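Local structure of pseudoazurin (Blue copper protein) (Sinorhizobium meliloti, 3TU6) at residues 14-17 with 18-21. The protein binds a single copper ion per subunit and probably shuttles electrons, as blue copper proteins of the cupredoxin family do. Numbering follows the deposited sequence.
Sequences DGRV and MAFE
The carbonyl oxygen of Phe20 is gripped by two nitrogens of the Arg16 guanidinium. NH2 gives the shorter bond, 2.8 Å from NH2 to Phe20 O with an N-H...O angle of 139°; NH1 adds a weak one, 3.1 Å from Phe20 O. The oxygen is tilted 22° from the guanidinium plane, and NH2 stands above the carbonyl plane instead of on a lone pair. At another edge, NE gives a straighter hydrogen bond, part of a salt bridge, to Asp14, 3.0 Å from Arg16 NE to Asp14 OD1, in the guanidinium plane and on the syn lone pair of the carboxylate. Ala19 CB sits over the middle of one guanidinium face, 3.6 Å from Arg16 CZ, and equally close to Arg16 CB. The arginine wraps this methyl: CG stands anti to the carbonyl carbon, and a single bend at chi3 (-65°) brings the guanidinium back over it. With an alanine here, the Asp14 carboxylate would probably lose its counter-charge and Phe20 O both of these donors. At the corner, Val17 CG1 packs against Met18 CE, 3.6 Å away.

This hairpin-like loop joins strand 3-9 to strand 19-27 of the cupredoxin beta barrel, and backbone bonds pair Ala19 with Leu9 and Glu21 with Glu7. The Met18 side chain touches His83 and that of Phe20 touches Met88, both copper ligands, while Tyr78 of strand 74-79 meets the Phe20 ring edge-to-face. Met18, at the corner, has its side chain about 5 Å from the copper ion (nearest atoms); together with Phe20, on the strand, it places this end of strand 19-27 beside the copper site.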
loop_
_atom_site.group_PDB
_atom_site.type_symbol
_atom_site.label_atom_id
_atom_site.label_comp_id
_atom_site.label_asym_id
_atom_site.label_seq_id
_atom_site.Cartn_x
_atom_site.Cartn_y
_atom_site.Cartn_z
ATOM N N ASP A 14 1.140 -14.152 8.024
ATOM C CA ASP A 14 2.584 -14.301 8.245
ATOM C C ASP A 14 3.068 -13.751 9.598
ATOM O O ASP A 14 4.276 -13.628 9.821
ATOM C CB ASP A 14 3.377 -13.661 7.091
ATOM C CG ASP A 14 3.216 -12.147 7.023
ATOM O OD1 ASP A 14 2.230 -11.614 7.575
ATOM O OD2 ASP A 14 4.077 -11.488 6.401
ATOM N N GLY A 15 2.133 -13.413 10.487
ATOM C CA GLY A 15 2.462 -13.008 11.855
ATOM C C GLY A 15 2.600 -11.512 12.089
ATOM O O GLY A 15 2.915 -11.090 13.202
ATOM N N ARG A 16 2.365 -10.706 11.055
ATOM C CA ARG A 16 2.462 -9.250 11.179
ATOM C C ARG A 16 1.335 -8.691 12.043
ATOM O O ARG A 16 0.183 -9.100 11.906
ATOM C CB ARG A 16 2.412 -8.582 9.803
ATOM C CG ARG A 16 3.621 -8.843 8.919
ATOM C CD ARG A 16 3.442 -8.175 7.563
ATOM N NE ARG A 16 2.326 -8.760 6.815
ATOM C CZ ARG A 16 1.646 -8.150 5.845
ATOM N NH1 ARG A 16 1.937 -6.906 5.475
ATOM N NH2 ARG A 16 0.651 -8.794 5.242
ATOM N N VAL A 17 1.680 -7.757 12.927
ATOM C CA VAL A 17 0.704 -7.063 13.767
ATOM C C VAL A 17 0.423 -5.691 13.163
ATOM O O VAL A 17 1.346 -4.899 12.973
ATOM C CB VAL A 17 1.222 -6.894 15.209
ATOM C CG1 VAL A 17 0.196 -6.159 16.064
ATOM C CG2 VAL A 17 1.557 -8.251 15.814
ATOM N N MET A 18 -0.853 -5.416 12.884
ATOM C CA MET A 18 -1.276 -4.238 12.115
ATOM C C MET A 18 -0.715 -4.333 10.694
ATOM O O MET A 18 0.384 -3.840 10.410
ATOM C CB MET A 18 -0.841 -2.925 12.790
ATOM C CG MET A 18 -1.146 -2.818 14.283
ATOM S SD MET A 18 -2.897 -2.946 14.691
ATOM C CE MET A 18 -2.982 -4.627 15.298
ATOM N N ALA A 19 -1.470 -4.968 9.801
ATOM C CA ALA A 19 -0.955 -5.295 8.474
ATOM C C ALA A 19 -2.014 -5.251 7.378
ATOM O O ALA A 19 -3.169 -5.618 7.600
ATOM C CB ALA A 19 -0.302 -6.672 8.504
ATOM N N PHE A 20 -1.602 -4.797 6.196
ATOM C CA PHE A 20 -2.401 -4.948 4.987
ATOM C C PHE A 20 -2.064 -6.298 4.357
ATOM O O PHE A 20 -0.885 -6.636 4.214
ATOM C CB PHE A 20 -2.107 -3.827 3.991
ATOM C CG PHE A 20 -2.524 -2.462 4.463
ATOM C CD1 PHE A 20 -3.858 -2.077 4.430
ATOM C CD2 PHE A 20 -1.579 -1.552 4.922
ATOM C CE1 PHE A 20 -4.244 -0.809 4.857
ATOM C CE2 PHE A 20 -1.958 -0.286 5.349
ATOM C CZ PHE A 20 -3.289 0.085 5.319
ATOM N N GLU A 21 -3.096 -7.060 3.996
ATOM C CA GLU A 21 -2.920 -8.374 3.376
ATOM C C GLU A 21 -3.701 -8.453 2.064
ATOM O O GLU A 21 -4.931 -8.358 2.065
ATOM C CB GLU A 21 -3.379 -9.483 4.326
ATOM C CG GLU A 21 -3.105 -10.890 3.807
ATOM C CD GLU A 21 -3.392 -11.962 4.837
ATOM O OE1 GLU A 21 -3.372 -11.651 6.047
ATOM O OE2 GLU A 21 -3.635 -13.120 4.437
#